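5-formaminoimidazole-4-carboxamide-1-(beta)-D-ribofuranosyl 5'-monophosphate synthetase (Methanocaldococcus jannaschii, PDB 2R7L) catalyses the ATP- and formate-dependent formylation of AICAR to FAICAR, a folate-independent step of purine biosynthesis in which ATP is split to ADP and phosphate. Local coordinates at residues P111-S123 and A282-F294. Residues are numbered along the deposited sequence; the frame is centred on the assembly and turned at random.
Sequences PMFGNRRILRWES and AKELVPPGMIGPF
Asn115 grips the turn 286-289, and with this one side-chain amide the loop between helices 101-106 and 125-135 is tied to the connection from helix 268-285 into strand 292-300 of the ATP-grasp fold. Its ND2 gives a nearly straight hydrogen bond to Gly289 O (2.6 Å, 162°), which lies in the amide plane and offers a lone pair, and a weak, bent one to Val286 O at 3.0 Å. The accepting turn contains the cis peptide before Pro288, whose CD packs against the same amide. Beyond Asn115, Ile118 points CD1 at Met290 CE (3.7 Å), crossing that chain at about a right angle; CG1 anti to the backbone N (chi1 -151°) carries CD1 in between Met290 CE and Ala282 CB. Val286 CG2 sits over one face of Trp121, a CH-pi contact 3.7 Å from the centroid of the five-membered ring, while Leu285 CD1 approaches the six-membered ring. With an alanine at Trp121, Val286 CG2 and Leu285 CD1 would probably lose their aromatic cover, and a gap is likely to open beside helix 125-135, whose Leu127 and Leu131 also touch the indole. At the other end, Gly114 CA rests on Ile291 CB, and Phe113, backed by Ile343 and Ile347, receives Pro293 CD at its ring edge. Behind the first shell, Asn115 OD1 accepts weak bonds from Ile118 N and, at 3.0 Å, from Arg117 N.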
ATOM      1  N   PRO A 111     -26.475   1.343  22.501  1.00 47.30           N
ATOM      2  CA  PRO A 111     -25.131   0.925  22.876  1.00 40.53           C
ATOM      3  C   PRO A 111     -24.121   2.010  22.520  1.00 36.44           C
ATOM      4  O   PRO A 111     -24.262   2.672  21.492  1.00 39.06           O
ATOM      5  CB  PRO A 111     -24.910  -0.327  22.027  1.00 43.43           C
ATOM      6  CG  PRO A 111     -26.275  -0.875  21.829  1.00 42.08           C
ATOM      7  CD  PRO A 111     -27.165   0.321  21.694  1.00 44.98           C
ATOM      8  N   MET A 112     -23.120   2.202  23.370  1.00 41.17           N
ATOM      9  CA  MET A 112     -22.200   3.321  23.205  1.00 44.47           C
ATOM     10  C   MET A 112     -20.796   2.858  23.514  1.00 35.26           C
ATOM     11  O   MET A 112     -20.570   2.217  24.533  1.00 39.16           O
ATOM     12  CB  MET A 112     -22.583   4.470  24.142  1.00 44.78           C
ATOM     13  CG  MET A 112     -22.553   5.847  23.491  1.00 53.42           C
ATOM     14  SD  MET A 112     -22.912   7.188  24.652  1.00 57.36           S
ATOM     15  CE  MET A 112     -21.614   6.894  25.863  1.00 53.73           C
ATOM     16  N   PHE A 113     -19.854   3.166  22.626  1.00 33.69           N
ATOM     17  CA  PHE A 113     -18.462   2.815  22.869  1.00 31.90           C
ATOM     18  C   PHE A 113     -17.902   3.680  24.001  1.00 38.48           C
ATOM     19  O   PHE A 113     -18.052   4.898  23.984  1.00 35.48           O
ATOM     20  CB  PHE A 113     -17.629   3.005  21.595  1.00 30.94           C
ATOM     21  CG  PHE A 113     -16.189   2.613  21.753  1.00 31.97           C
ATOM     22  CD1 PHE A 113     -15.803   1.284  21.657  1.00 30.17           C
ATOM     23  CD2 PHE A 113     -15.220   3.569  22.009  1.00 30.78           C
ATOM     24  CE1 PHE A 113     -14.476   0.915  21.806  1.00 31.51           C
ATOM     25  CE2 PHE A 113     -13.892   3.209  22.162  1.00 32.21           C
ATOM     26  CZ  PHE A 113     -13.516   1.878  22.052  1.00 34.26           C
ATOM     27  N   GLY A 114     -17.262   3.046  24.978  1.00 38.49           N
ATOM     28  CA  GLY A 114     -16.686   3.765  26.109  1.00 45.16           C
ATOM     29  C   GLY A 114     -17.377   3.530  27.446  1.00 49.13           C
ATOM     30  O   GLY A 114     -18.327   2.747  27.544  1.00 42.15           O
ATOM     31  N   ASN A 115     -16.886   4.213  28.478  1.00 46.47           N
ATOM     32  CA  ASN A 115     -17.443   4.110  29.824  1.00 42.97           C
ATOM     33  C   ASN A 115     -18.404   5.265  30.076  1.00 45.37           C
ATOM     34  O   ASN A 115     -17.987   6.394  30.316  1.00 48.12           O
ATOM     35  CB  ASN A 115     -16.324   4.072  30.875  1.00 41.94           C
ATOM     36  CG  ASN A 115     -16.852   4.133  32.300  1.00 42.37           C
ATOM     37  OD1 ASN A 115     -18.048   4.276  32.517  1.00 42.98           O
ATOM     38  ND2 ASN A 115     -15.953   4.029  33.277  1.00 34.04           N
ATOM     39  N   ARG A 116     -19.693   4.962  30.007  1.00 45.42           N
ATOM     40  CA  ARG A 116     -20.762   5.953  30.080  1.00 46.42           C
ATOM     41  C   ARG A 116     -20.743   6.786  31.363  1.00 54.02           C
ATOM     42  O   ARG A 116     -21.029   7.981  31.335  1.00 51.47           O
ATOM     43  CB  ARG A 116     -22.105   5.235  29.978  1.00 46.37           C
ATOM     44  CG  ARG A 116     -23.235   6.066  29.449  1.00 42.69           C
ATOM     45  CD  ARG A 116     -24.508   5.255  29.492  1.00 49.08           C
ATOM     46  NE  ARG A 116     -25.469   5.691  28.489  1.00 52.12           N
ATOM     47  CZ  ARG A 116     -25.733   5.027  27.371  1.00 52.28           C
ATOM     48  NH1 ARG A 116     -25.109   3.883  27.112  1.00 54.98           N
ATOM     49  NH2 ARG A 116     -26.627   5.503  26.515  1.00 53.24           N
ATOM     50  N   ARG A 117     -20.425   6.143  32.483  1.00 54.09           N
ATOM     51  CA  ARG A 117     -20.435   6.806  33.783  1.00 59.43           C
ATOM     52  C   ARG A 117     -19.356   7.888  33.872  1.00 57.79           C
ATOM     53  O   ARG A 117     -19.553   8.928  34.500  1.00 53.68           O
ATOM     54  CB  ARG A 117     -20.230   5.785  34.911  1.00 63.19           C
ATOM     55  CG  ARG A 117     -21.289   4.686  35.011  1.00 73.74           C
ATOM     56  CD  ARG A 117     -22.607   5.183  35.611  1.00 78.50           C
ATOM     57  NE  ARG A 117     -23.593   5.504  34.581  1.00 83.72           N
ATOM     58  CZ  ARG A 117     -24.825   5.946  34.825  1.00 87.87           C
ATOM     59  NH1 ARG A 117     -25.239   6.129  36.074  1.00 87.68           N
ATOM     60  NH2 ARG A 117     -25.644   6.209  33.814  1.00 87.38           N
ATOM     61  N   ILE A 118     -18.220   7.642  33.226  1.00 50.90           N
ATOM     62  CA  ILE A 118     -17.052   8.497  33.384  1.00 41.40           C
ATOM     63  C   ILE A 118     -17.142   9.797  32.590  1.00 41.34           C
ATOM     64  O   ILE A 118     -16.318  10.692  32.757  1.00 41.37           O
ATOM     65  CB  ILE A 118     -15.745   7.740  33.063  1.00 46.60           C
ATOM     66  CG1 ILE A 118     -14.586   8.328  33.862  1.00 45.43           C
ATOM     67  CG2 ILE A 118     -15.467   7.731  31.563  1.00 43.38           C
ATOM     68  CD1 ILE A 118     -13.271   7.660  33.605  1.00 41.49           C
ATOM     69  N   LEU A 119     -18.157   9.919  31.747  1.00 35.47           N
ATOM     70  CA  LEU A 119     -18.348  11.140  30.986  1.00 41.00           C
ATOM     71  C   LEU A 119     -18.702  12.297  31.919  1.00 47.33           C
ATOM     72  O   LEU A 119     -18.558  13.468  31.561  1.00 41.53           O
ATOM     73  CB  LEU A 119     -19.437  10.954  29.923  1.00 39.52           C
ATOM     74  CG  LEU A 119     -19.175   9.915  28.819  1.00 44.65           C
ATOM     75  CD1 LEU A 119     -20.312   9.910  27.809  1.00 36.22           C
ATOM     76  CD2 LEU A 119     -17.845  10.161  28.122  1.00 35.32           C
ATOM     77  N   ARG A 120     -19.165  11.956  33.114  1.00 46.52           N
ATOM     78  CA  ARG A 120     -19.564  12.953  34.091  1.00 49.44           C
ATOM     79  C   ARG A 120     -18.335  13.496  34.809  1.00 49.01           C
ATOM     80  O   ARG A 120     -18.303  14.651  35.221  1.00 51.01           O
ATOM     81  CB  ARG A 120     -20.550  12.353  35.092  1.00 48.36           C
ATOM     82  CG  ARG A 120     -21.525  13.367  35.635  1.00 51.09           C
ATOM     83  CD  ARG A 120     -22.530  12.737  36.563  1.00 49.88           C
ATOM     84  NE  ARG A 120     -23.834  12.488  35.945  1.00 47.49           N
ATOM     85  CZ  ARG A 120     -24.558  13.401  35.306  1.00 38.21           C
ATOM     86  NH1 ARG A 120     -25.740  13.072  34.806  1.00 46.35           N
ATOM     87  NH2 ARG A 120     -24.103  14.637  35.150  1.00 38.88           N
ATOM     88  N   TRP A 121     -17.314  12.659  34.936  1.00 45.91           N
ATOM     89  CA  TRP A 121     -16.065  13.074  35.552  1.00 48.69           C
ATOM     90  C   TRP A 121     -15.234  14.007  34.667  1.00 53.94           C
ATOM     91  O   TRP A 121     -14.221  14.550  35.110  1.00 54.10           O
ATOM     92  CB  TRP A 121     -15.251  11.849  35.954  1.00 45.18           C
ATOM     93  CG  TRP A 121     -15.795  11.166  37.168  1.00 48.01           C
ATOM     94  CD1 TRP A 121     -17.038  10.612  37.317  1.00 47.68           C
ATOM     95  CD2 TRP A 121     -15.117  10.970  38.414  1.00 44.55           C
ATOM     96  NE1 TRP A 121     -17.169  10.081  38.578  1.00 47.58           N
ATOM     97  CE2 TRP A 121     -16.005  10.289  39.270  1.00 45.64           C
ATOM     98  CE3 TRP A 121     -13.843  11.305  38.887  1.00 45.52           C
ATOM     99  CZ2 TRP A 121     -15.659   9.936  40.573  1.00 48.00           C
ATOM    100  CZ3 TRP A 121     -13.498  10.951  40.179  1.00 47.55           C
ATOM    101  CH2 TRP A 121     -14.403  10.275  41.008  1.00 48.56           C
ATOM    102  N   GLU A 122     -15.664  14.195  33.422  1.00 53.16           N
ATOM    103  CA  GLU A 122     -14.970  15.107  32.512  1.00 55.86           C
ATOM    104  C   GLU A 122     -15.719  16.427  32.430  1.00 50.07           C
ATOM    105  O   GLU A 122     -15.194  17.424  31.947  1.00 53.28           O
ATOM    106  CB  GLU A 122     -14.829  14.500  31.107  1.00 52.30           C
ATOM    107  CG  GLU A 122     -16.129  14.487  30.300  1.00 53.53           C
ATOM    108  CD  GLU A 122     -15.927  14.203  28.817  1.00 54.16           C
ATOM    109  OE1 GLU A 122     -16.936  14.209  28.075  1.00 54.19           O
ATOM    110  OE2 GLU A 122     -14.771  13.977  28.389  1.00 43.80           O
ATOM    111  N   SER A 123     -16.957  16.423  32.907  1.00 54.74           N
ATOM    112  CA  SER A 123     -17.807  17.601  32.827  1.00 59.24           C
ATOM    113  C   SER A 123     -17.661  18.467  34.069  1.00 59.05           C
ATOM    114  O   SER A 123     -17.830  19.680  34.007  1.00 57.09           O
ATOM    115  CB  SER A 123     -19.269  17.185  32.672  1.00 64.90           C
ATOM    116  OG  SER A 123     -19.697  16.442  33.803  1.00 66.13           O
ATOM    117  N   ALA A 282      -8.593   5.664  37.607  1.00 44.02           N
ATOM    118  CA  ALA A 282      -9.965   5.722  37.095  1.00 41.17           C
ATOM    119  C   ALA A 282     -10.653   4.358  37.193  1.00 43.50           C
ATOM    120  O   ALA A 282     -11.880   4.271  37.255  1.00 42.37           O
ATOM    121  CB  ALA A 282      -9.983   6.227  35.666  1.00 45.38           C
ATOM    122  N   LYS A 283      -9.855   3.296  37.204  1.00 50.62           N
ATOM    123  CA  LYS A 283     -10.383   1.955  37.442  1.00 55.94           C
ATOM    124  C   LYS A 283     -11.006   1.868  38.838  1.00 56.54           C
ATOM    125  O   LYS A 283     -12.099   1.326  39.005  1.00 55.84           O
ATOM    126  CB  LYS A 283      -9.282   0.906  37.283  1.00 52.91           C
ATOM    127  CG  LYS A 283      -8.982   0.536  35.837  1.00 56.09           C
ATOM    128  CD  LYS A 283      -7.789  -0.401  35.739  1.00 52.97           C
ATOM    129  CE  LYS A 283      -7.589  -0.882  34.310  1.00 54.40           C
ATOM    130  NZ  LYS A 283      -6.174  -1.272  34.077  1.00 51.77           N
ATOM    131  N   GLU A 284     -10.304   2.419  39.828  1.00 60.18           N
ATOM    132  CA  GLU A 284     -10.778   2.449  41.214  1.00 56.70           C
ATOM    133  C   GLU A 284     -11.966   3.384  41.404  1.00 53.64           C
ATOM    134  O   GLU A 284     -12.947   3.021  42.048  1.00 55.65           O
ATOM    135  CB  GLU A 284      -9.651   2.874  42.155  1.00 56.68           C
ATOM    136  CG  GLU A 284      -8.429   1.981  42.131  1.00 60.03           C
ATOM    137  CD  GLU A 284      -7.287   2.566  42.933  1.00 65.03           C
ATOM    138  OE1 GLU A 284      -7.484   3.647  43.524  1.00 70.46           O
ATOM    139  OE2 GLU A 284      -6.195   1.956  42.975  1.00 66.21           O
ATOM    140  N   LEU A 285     -11.880   4.586  40.838  1.00 52.61           N
ATOM    141  CA  LEU A 285     -12.882   5.620  41.086  1.00 48.87           C
ATOM    142  C   LEU A 285     -14.142   5.506  40.236  1.00 50.44           C
ATOM    143  O   LEU A 285     -15.231   5.875  40.690  1.00 51.14           O
ATOM    144  CB  LEU A 285     -12.275   7.021  40.933  1.00 51.30           C
ATOM    145  CG  LEU A 285     -10.995   7.357  41.709  1.00 50.42           C
ATOM    146  CD1 LEU A 285     -10.655   8.838  41.543  1.00 51.12           C
ATOM    147  CD2 LEU A 285     -11.111   6.990  43.187  1.00 51.41           C
ATOM    148  N   VAL A 286     -14.010   5.021  39.002  1.00 44.90           N
ATOM    149  CA  VAL A 286     -15.184   4.880  38.133  1.00 43.14           C
ATOM    150  C   VAL A 286     -15.128   3.617  37.262  1.00 51.88           C
ATOM    151  O   VAL A 286     -14.864   3.709  36.064  1.00 49.45           O
ATOM    152  CB  VAL A 286     -15.356   6.097  37.186  1.00 41.89           C
ATOM    153  CG1 VAL A 286     -16.831   6.379  36.950  1.00 37.52           C
ATOM    154  CG2 VAL A 286     -14.648   7.325  37.734  1.00 40.30           C
ATOM    155  N   PRO A 287     -15.404   2.441  37.857  1.00 54.66           N
ATOM    156  CA  PRO A 287     -15.262   1.168  37.137  1.00 50.94           C
ATOM    157  C   PRO A 287     -16.123   1.093  35.871  1.00 48.07           C
ATOM    158  O   PRO A 287     -17.273   1.552  35.876  1.00 45.32           O
ATOM    159  CB  PRO A 287     -15.721   0.130  38.167  1.00 55.09           C
ATOM    160  CG  PRO A 287     -15.531   0.805  39.496  1.00 52.25           C
ATOM    161  CD  PRO A 287     -15.875   2.238  39.238  1.00 51.20           C
ATOM    162  N   PRO A 288     -15.573   0.511  34.786  1.00 45.33           N
ATOM    163  CA  PRO A 288     -14.238  -0.086  34.672  1.00 47.04           C
ATOM    164  C   PRO A 288     -13.100   0.895  34.391  1.00 48.89           C
ATOM    165  O   PRO A 288     -11.969   0.468  34.150  1.00 50.81           O
ATOM    166  CB  PRO A 288     -14.391  -1.029  33.482  1.00 49.46           C
ATOM    167  CG  PRO A 288     -15.405  -0.367  32.623  1.00 43.97           C
ATOM    168  CD  PRO A 288     -16.342   0.374  33.537  1.00 45.89           C
ATOM    169  N   GLY A 289     -13.385   2.192  34.421  1.00 46.52           N
ATOM    170  CA  GLY A 289     -12.346   3.193  34.211  1.00 42.01           C
ATOM    171  C   GLY A 289     -12.423   3.818  32.834  1.00 43.89           C
ATOM    172  O   GLY A 289     -13.514   4.018  32.291  1.00 37.08           O
ATOM    173  N   MET A 290     -11.260   4.129  32.270  1.00 47.37           N
ATOM    174  CA  MET A 290     -11.185   4.695  30.926  1.00 50.00           C
ATOM    175  C   MET A 290     -11.391   3.590  29.901  1.00 46.85           C
ATOM    176  O   MET A 290     -10.842   2.498  30.038  1.00 45.17           O
ATOM    177  CB  MET A 290      -9.825   5.362  30.703  1.00 53.91           C
ATOM    178  CG  MET A 290      -9.442   6.359  31.792  1.00 56.06           C
ATOM    179  SD  MET A 290     -10.048   8.038  31.527  1.00 63.20           S
ATOM    180  CE  MET A 290     -11.429   7.790  30.416  1.00 62.33           C
ATOM    181  N   ILE A 291     -12.195   3.867  28.883  1.00 45.07           N
ATOM    182  CA  ILE A 291     -12.390   2.905  27.803  1.00 44.22           C
ATOM    183  C   ILE A 291     -12.175   3.595  26.465  1.00 34.89           C
ATOM    184  O   ILE A 291     -12.948   4.467  26.070  1.00 38.19           O
ATOM    185  CB  ILE A 291     -13.794   2.251  27.854  1.00 43.69           C
ATOM    186  CG1 ILE A 291     -14.022   1.548  29.200  1.00 44.92           C
ATOM    187  CG2 ILE A 291     -13.982   1.279  26.697  1.00 39.54           C
ATOM    188  CD1 ILE A 291     -13.077   0.399  29.483  1.00 39.56           C
ATOM    189  N   GLY A 292     -11.108   3.215  25.772  1.00 35.40           N
ATOM    190  CA  GLY A 292     -10.820   3.795  24.477  1.00 31.10           C
ATOM    191  C   GLY A 292     -10.061   5.107  24.557  1.00 31.15           C
ATOM    192  O   GLY A 292      -9.092   5.229  25.315  1.00 27.84           O
ATOM    193  N   PRO A 293     -10.494   6.096  23.765  1.00 26.22           N
ATOM    194  CA  PRO A 293      -9.791   7.365  23.649  1.00 30.16           C
ATOM    195  C   PRO A 293      -9.899   8.256  24.887  1.00 38.72           C
ATOM    196  O   PRO A 293     -10.993   8.436  25.441  1.00 33.17           O
ATOM    197  CB  PRO A 293     -10.479   8.035  22.460  1.00 27.28           C
ATOM    198  CG  PRO A 293     -11.846   7.461  22.441  1.00 27.90           C
ATOM    199  CD  PRO A 293     -11.697   6.045  22.913  1.00 26.10           C
ATOM    200  N   PHE A 294      -8.757   8.790  25.317  1.00 35.84           N
ATOM    201  CA  PHE A 294      -8.724   9.868  26.307  1.00 32.50           C
ATOM    202  C   PHE A 294      -7.529  10.778  26.070  1.00 36.22           C
ATOM    203  O   PHE A 294      -6.511  10.362  25.508  1.00 35.35           O
ATOM    204  CB  PHE A 294      -8.743   9.341  27.750  1.00 25.03           C
ATOM    205  CG  PHE A 294      -7.474   8.655  28.183  1.00 23.56           C
ATOM    206  CD1 PHE A 294      -6.449   9.374  28.778  1.00 28.52           C
ATOM    207  CD2 PHE A 294      -7.324   7.286  28.036  1.00 24.31           C
ATOM    208  CE1 PHE A 294      -5.285   8.746  29.199  1.00 29.12           C
ATOM    209  CE2 PHE A 294      -6.157   6.646  28.458  1.00 26.07           C
ATOM    210  CZ  PHE A 294      -5.142   7.380  29.043  1.00 26.75           C
TER